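Local atomic coordinates of putative acetyl xylan esterase (Cellvibrio japonicus, PDB entry 2W9X), a protein that removes acetyl groups from plant cell wall polysaccharides, hydrolysing acetylated xylan and, with a large preference, acetylated glucomannan. Residues Q193-S198 with S217-T222; K278-N283 with A287-M292. All coordinates share one frame; numbering follows the deposited sequence.

Interaction 1: Q193-S198 with S217-T222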
loop_
_atom_site.group_PDB
_atom_site.type_symbol
_atom_site.label_atom_id
_atom_site.label_comp_id
_atom_site.label_asym_id
_atom_site.label_seq_id
_atom_site.Cartn_x
_atom_site.Cartn_y
_atom_site.Cartn_z
ATOM N N GLN B 193 -10.031 -12.494 -14.333
ATOM C CA GLN B 193 -10.937 -11.703 -15.150
ATOM C C GLN B 193 -10.238 -10.385 -15.468
ATOM O O GLN B 193 -9.647 -9.770 -14.583
ATOM C CB GLN B 193 -12.253 -11.439 -14.402
ATOM C CG GLN B 193 -13.144 -12.678 -14.252
ATOM C CD GLN B 193 -14.593 -12.323 -13.925
ATOM O OE1 GLN B 193 -15.450 -13.204 -13.807
ATOM N NE2 GLN B 193 -14.870 -11.027 -13.769
ATOM N N ILE B 194 -10.291 -9.976 -16.735
ATOM C CA ILE B 194 -9.712 -8.705 -17.193
ATOM C C ILE B 194 -10.863 -7.815 -17.653
ATOM O O ILE B 194 -11.237 -7.798 -18.820
ATOM C CB ILE B 194 -8.662 -8.879 -18.332
ATOM C CG1 ILE B 194 -7.654 -10.002 -18.008
ATOM C CG2 ILE B 194 -7.967 -7.543 -18.651
ATOM C CD1 ILE B 194 -6.762 -9.757 -16.759
ATOM N N ASN B 195 -11.426 -7.074 -16.714
ATOM C CA ASN B 195 -12.534 -6.188 -17.024
ATOM C C ASN B 195 -12.011 -4.790 -17.316
ATOM O O ASN B 195 -12.008 -3.901 -16.462
ATOM C CB ASN B 195 -13.546 -6.233 -15.887
ATOM C CG ASN B 195 -14.126 -7.615 -15.715
ATOM O OD1 ASN B 195 -14.432 -8.298 -16.705
ATOM N ND2 ASN B 195 -14.254 -8.059 -14.469
ATOM N N ALA B 196 -11.534 -4.635 -18.542
ATOM C CA ALA B 196 -10.931 -3.407 -19.006
ATOM C C ALA B 196 -11.489 -3.059 -20.378
ATOM O O ALA B 196 -11.876 -3.934 -21.127
ATOM C CB ALA B 196 -9.406 -3.569 -19.085
ATOM N N SER B 197 -11.482 -1.774 -20.712
ATOM C CA SER B 197 -11.954 -1.318 -22.004
ATOM C C SER B 197 -11.165 -0.076 -22.340
ATOM O O SER B 197 -11.000 0.785 -21.482
ATOM C CB SER B 197 -13.458 -0.992 -21.921
ATOM O OG SER B 197 -13.990 -0.746 -23.208
ATOM N N SER B 198 -10.659 0.000 -23.571
ATOM C CA SER B 198 -9.740 1.061 -23.979
ATOM C C SER B 198 -10.382 2.444 -24.037
ATOM O O SER B 198 -11.479 2.596 -24.559
ATOM C CB SER B 198 -9.105 0.745 -25.345
ATOM O OG SER B 198 -8.293 -0.410 -25.287
ATOM N N SER B 217 -19.515 2.685 -15.382
ATOM C CA SER B 217 -20.888 2.441 -15.857
ATOM C C SER B 217 -20.972 1.173 -16.713
ATOM O O SER B 217 -22.016 0.547 -16.796
ATOM C CB SER B 217 -21.443 3.655 -16.620
ATOM O OG SER B 217 -20.753 3.826 -17.842
ATOM N N LEU B 218 -19.849 0.793 -17.321
ATOM C CA LEU B 218 -19.757 -0.426 -18.112
ATOM C C LEU B 218 -19.557 -1.628 -17.215
ATOM O O LEU B 218 -19.987 -2.735 -17.537
ATOM C CB LEU B 218 -18.570 -0.346 -19.071
ATOM C CG LEU B 218 -18.621 0.728 -20.167
ATOM C CD1 LEU B 218 -17.224 0.903 -20.730
ATOM C CD2 LEU B 218 -19.589 0.337 -21.258
ATOM N N TYR B 219 -18.898 -1.381 -16.085
ATOM C CA TYR B 219 -18.417 -2.426 -15.191
ATOM C C TYR B 219 -19.469 -3.434 -14.699
ATOM O O TYR B 219 -19.143 -4.605 -14.551
ATOM C CB TYR B 219 -17.630 -1.832 -14.010
ATOM C CG TYR B 219 -17.065 -2.926 -13.133
ATOM C CD1 TYR B 219 -15.830 -3.538 -13.438
ATOM C CD2 TYR B 219 -17.777 -3.383 -12.022
ATOM C CE1 TYR B 219 -15.336 -4.571 -12.653
ATOM C CE2 TYR B 219 -17.282 -4.409 -11.228
ATOM C CZ TYR B 219 -16.063 -5.000 -11.557
ATOM O OH TYR B 219 -15.604 -6.017 -10.754
ATOM N N PRO B 220 -20.719 -2.995 -14.423
ATOM C CA PRO B 220 -21.678 -3.960 -13.868
ATOM C C PRO B 220 -22.147 -5.064 -14.822
ATOM O O PRO B 220 -22.789 -6.005 -14.379
ATOM C CB PRO B 220 -22.880 -3.078 -13.486
ATOM C CG PRO B 220 -22.322 -1.686 -13.400
ATOM C CD PRO B 220 -21.328 -1.658 -14.515
ATOM N N TYR B 221 -21.825 -4.952 -16.107
ATOM C CA TYR B 221 -22.456 -5.805 -17.108
ATOM C C TYR B 221 -21.566 -6.914 -17.651
ATOM O O TYR B 221 -20.362 -6.737 -17.835
ATOM C CB TYR B 221 -23.068 -4.959 -18.233
ATOM C CG TYR B 221 -24.075 -3.967 -17.702
ATOM C CD1 TYR B 221 -25.373 -4.373 -17.358
ATOM C CD2 TYR B 221 -23.725 -2.631 -17.503
ATOM C CE1 TYR B 221 -26.299 -3.466 -16.844
ATOM C CE2 TYR B 221 -24.645 -1.714 -16.991
ATOM C CZ TYR B 221 -25.929 -2.138 -16.667
ATOM O OH TYR B 221 -26.835 -1.229 -16.170
ATOM N N THR B 222 -22.202 -8.065 -17.883
ATOM C CA THR B 222 -21.575 -9.276 -18.427
ATOM C C THR B 222 -20.969 -9.016 -19.804
ATOM O O THR B 222 -19.912 -9.577 -20.153
ATOM C CB THR B 222 -22.622 -10.416 -18.528
ATOM O OG1 THR B 222 -23.154 -10.671 -17.227
ATOM C CG2 THR B 222 -22.014 -11.716 -19.070
#
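Y219 and N195 bury the most surface here, and they meet through one rim carbon: CE1 of the Y219 ring lies 4.1 Å from N195 CB. The amide of N195 is turned almost perpendicular to the ring, the two planes 81° apart, and its ND2 stands 4.1 Å from the same Y219 CE1. With CG anti to its backbone N (chi1 -177°), Y219 reaches across so that the end of its side chain comes closer to N195 than its base does. Both polar ends then converge on one carboxylate oxygen, since Y219 OH and N195 ND2 are each hydrogen-bonded to E146 OE2, so the E146 carboxylate ties the two side chains together. R35 makes a cation-pi contact with the tyrosine ring. N195 belongs to strand 191-196, an outermost strand of the parallel sheet in the GDSL-type (SGNH) hydrolase fold, whereas Y219 sits in a type I beta turn, L218 to Y221. Further along, L218 brings a methyl to the serine that leaves the strand, its CD1 4.4 Å from S197 CB. The hydroxyl of S197 is hydrogen-bonded to Q118, and its side chain lies about 8 Å from that of S151, the probable nucleophile.

Interaction 2: K278-N283 with A287-M292; sequences KQLHSN and AQFILM
The ring of F289 points end-on into the last turns of helix 262-283 and is met along its rim by L280 and H281. L280 CB lies at the ring edge, near its plane, 3.7 Å from F289 CE1, and the leucine extends past that corner so that its CD1 is also 3.7 Å from F289 CE1. The leucine and phenylalanine side chains are thus set obliquely, without any stacking. On the other corner, H281 offers its beta carbon and not its imidazole: CB is 3.9 Å from F289 CE2. Between the two, the backbone comes close, with H281 N 3.8 Å from F289 CZ near the ring plane, so the far end of the ring faces the helix main chain itself. A chi1 of 170° sets the H281 imidazole opposite its own N, and the side chain touches L317 and Q319. F289 has more of its surface buried by the contact (70 Å²) than L280 or H281, and its side chain also packs on I240 and V320 of the two strands flanking its own. Three residues separate helix from strand, completing the beta-alpha-beta crossover from strand 239-243 through helix 262-283 to the neighbouring parallel strand 288-294, in the alpha/beta/alpha sandwich of the SGNH fold. Within the helix, on exposed residues, S282 OG donates to Q279 O at 2.7 Å. Apart from the approach of H281 N to the ring edge, the partners across the contact are carbon atoms, so cohesion rests on van der Waals contact and burial of apolar surface rather than on polar bonds between the two segments.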
loop_
_atom_site.group_PDB
_atom_site.type_symbol
_atom_site.label_atom_id
_atom_site.label_comp_id
_atom_site.label_asym_id
_atom_site.label_seq_id
_atom_site.Cartn_x
_atom_site.Cartn_y
_atom_site.Cartn_z
ATOM N N LYS B 278 -15.380 0.915 -2.434
ATOM C CA LYS B 278 -16.341 0.566 -1.365
ATOM C C LYS B 278 -17.427 -0.400 -1.826
ATOM O O LYS B 278 -17.738 -1.347 -1.115
ATOM C CB LYS B 278 -16.992 1.807 -0.745
ATOM C CG LYS B 278 -16.039 2.709 0.034
ATOM C CD LYS B 278 -16.866 3.862 0.578
ATOM C CE LYS B 278 -16.004 4.910 1.219
ATOM N NZ LYS B 278 -16.857 6.026 1.735
ATOM N N GLN B 279 -17.985 -0.179 -3.014
ATOM C CA GLN B 279 -19.017 -1.075 -3.539
ATOM C C GLN B 279 -18.439 -2.468 -3.767
ATOM O O GLN B 279 -19.050 -3.462 -3.386
ATOM C CB GLN B 279 -19.611 -0.550 -4.847
ATOM C CG GLN B 279 -20.233 0.846 -4.777
ATOM C CD GLN B 279 -20.716 1.366 -6.147
ATOM O OE1 GLN B 279 -20.008 1.253 -7.161
ATOM N NE2 GLN B 279 -21.913 1.954 -6.170
ATOM N N LEU B 280 -17.268 -2.540 -4.400
ATOM C CA LEU B 280 -16.581 -3.819 -4.624
ATOM C C LEU B 280 -16.318 -4.552 -3.312
ATOM O O LEU B 280 -16.495 -5.763 -3.232
ATOM C CB LEU B 280 -15.246 -3.600 -5.351
ATOM C CG LEU B 280 -15.275 -3.179 -6.816
ATOM C CD1 LEU B 280 -13.855 -2.883 -7.331
ATOM C CD2 LEU B 280 -15.918 -4.260 -7.658
ATOM N N HIS B 281 -15.867 -3.808 -2.299
ATOM C CA HIS B 281 -15.586 -4.366 -0.982
ATOM C C HIS B 281 -16.865 -4.879 -0.316
ATOM O O HIS B 281 -16.844 -5.921 0.341
ATOM C CB HIS B 281 -14.890 -3.322 -0.100
ATOM C CG HIS B 281 -14.780 -3.717 1.341
ATOM N ND1 HIS B 281 -13.860 -4.640 1.797
ATOM C CD2 HIS B 281 -15.465 -3.299 2.435
ATOM C CE1 HIS B 281 -13.986 -4.773 3.105
ATOM N NE2 HIS B 281 -14.954 -3.973 3.518
ATOM N N SER B 282 -17.976 -4.166 -0.504
ATOM C CA SER B 282 -19.235 -4.547 0.152
ATOM C C SER B 282 -19.794 -5.869 -0.368
ATOM O O SER B 282 -20.527 -6.552 0.344
ATOM C CB SER B 282 -20.288 -3.440 0.053
ATOM O OG SER B 282 -20.773 -3.308 -1.268
ATOM N N ASN B 283 -19.447 -6.226 -1.604
ATOM C CA ASN B 283 -19.874 -7.513 -2.197
ATOM C C ASN B 283 -18.831 -8.631 -2.084
ATOM O O ASN B 283 -19.128 -9.806 -2.328
ATOM C CB ASN B 283 -20.253 -7.326 -3.672
ATOM C CG ASN B 283 -21.332 -6.268 -3.872
ATOM O OD1 ASN B 283 -22.368 -6.294 -3.227
ATOM N ND2 ASN B 283 -21.077 -5.330 -4.780
ATOM N N ALA B 287 -11.550 -9.237 -0.642
ATOM C CA ALA B 287 -10.735 -8.577 -1.669
ATOM C C ALA B 287 -9.772 -7.542 -1.106
ATOM O O ALA B 287 -10.142 -6.698 -0.293
ATOM C CB ALA B 287 -11.625 -7.938 -2.715
ATOM N N GLN B 288 -8.522 -7.635 -1.546
ATOM C CA GLN B 288 -7.519 -6.629 -1.251
ATOM C C GLN B 288 -7.177 -5.897 -2.552
ATOM O O GLN B 288 -7.030 -6.522 -3.611
ATOM C CB GLN B 288 -6.303 -7.273 -0.567
ATOM C CG GLN B 288 -6.708 -8.040 0.696
ATOM C CD GLN B 288 -5.539 -8.468 1.564
ATOM O OE1 GLN B 288 -4.693 -7.650 1.944
ATOM N NE2 GLN B 288 -5.499 -9.756 1.902
ATOM N N PHE B 289 -7.093 -4.569 -2.468
ATOM C CA PHE B 289 -7.102 -3.704 -3.643
ATOM C C PHE B 289 -5.726 -3.093 -3.907
ATOM O O PHE B 289 -5.020 -2.691 -2.980
ATOM C CB PHE B 289 -8.142 -2.580 -3.479
ATOM C CG PHE B 289 -9.572 -3.071 -3.379
ATOM C CD1 PHE B 289 -10.330 -3.277 -4.518
ATOM C CD2 PHE B 289 -10.155 -3.327 -2.132
ATOM C CE1 PHE B 289 -11.658 -3.733 -4.416
ATOM C CE2 PHE B 289 -11.471 -3.764 -2.024
ATOM C CZ PHE B 289 -12.219 -3.975 -3.167
ATOM N N ILE B 290 -5.356 -3.037 -5.181
ATOM C CA ILE B 290 -4.126 -2.364 -5.602
ATOM C C ILE B 290 -4.479 -1.343 -6.670
ATOM O O ILE B 290 -4.965 -1.696 -7.734
ATOM C CB ILE B 290 -3.062 -3.350 -6.116
ATOM C CG1 ILE B 290 -2.659 -4.335 -5.003
ATOM C CG2 ILE B 290 -1.815 -2.591 -6.633
ATOM C CD1 ILE B 290 -1.716 -5.436 -5.454
ATOM N N LEU B 291 -4.217 -0.074 -6.381
ATOM C CA LEU B 291 -4.532 0.991 -7.321
ATOM C C LEU B 291 -3.252 1.374 -8.038
ATOM O O LEU B 291 -2.310 1.862 -7.414
ATOM C CB LEU B 291 -5.170 2.185 -6.591
ATOM C CG LEU B 291 -6.324 1.833 -5.635
ATOM C CD1 LEU B 291 -7.114 3.105 -5.268
ATOM C CD2 LEU B 291 -7.292 0.752 -6.204
ATOM N N MET B 292 -3.217 1.095 -9.333
ATOM C CA MET B 292 -1.978 1.091 -10.112
ATOM C C MET B 292 -2.012 2.156 -11.212
ATOM O O MET B 292 -2.932 2.166 -12.022
ATOM C CB MET B 292 -1.808 -0.313 -10.709
ATOM C CG MET B 292 -0.596 -0.508 -11.594
ATOM S SD MET B 292 -0.442 -2.274 -11.888
ATOM C CE MET B 292 0.956 -2.252 -13.001
#

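In the fold
Interaction 1 closes before interaction 2 opens along the chain, and both lie in the GDSL-type hydrolase region. Their centres are 15 Å apart, and they reach the same five-stranded parallel sheet at different strands: 191-196 is at one margin, while 288-294 is separated from it by 144-149 and 239-243. The two contacts touch directly, for Y219 OH packs against L280 CD2 at 3.6 Å; helix 262-283 also supplies F276, which meets the Y219 ring edge-to-face. The turn after helix 215-218 and the end of helix 262-283 thus pack against each other through Y219. Interaction 1 lies near S151, the probable nucleophile, and G199, a likely transition-state stabiliser, whereas interaction 2 lies away from the catalytic site.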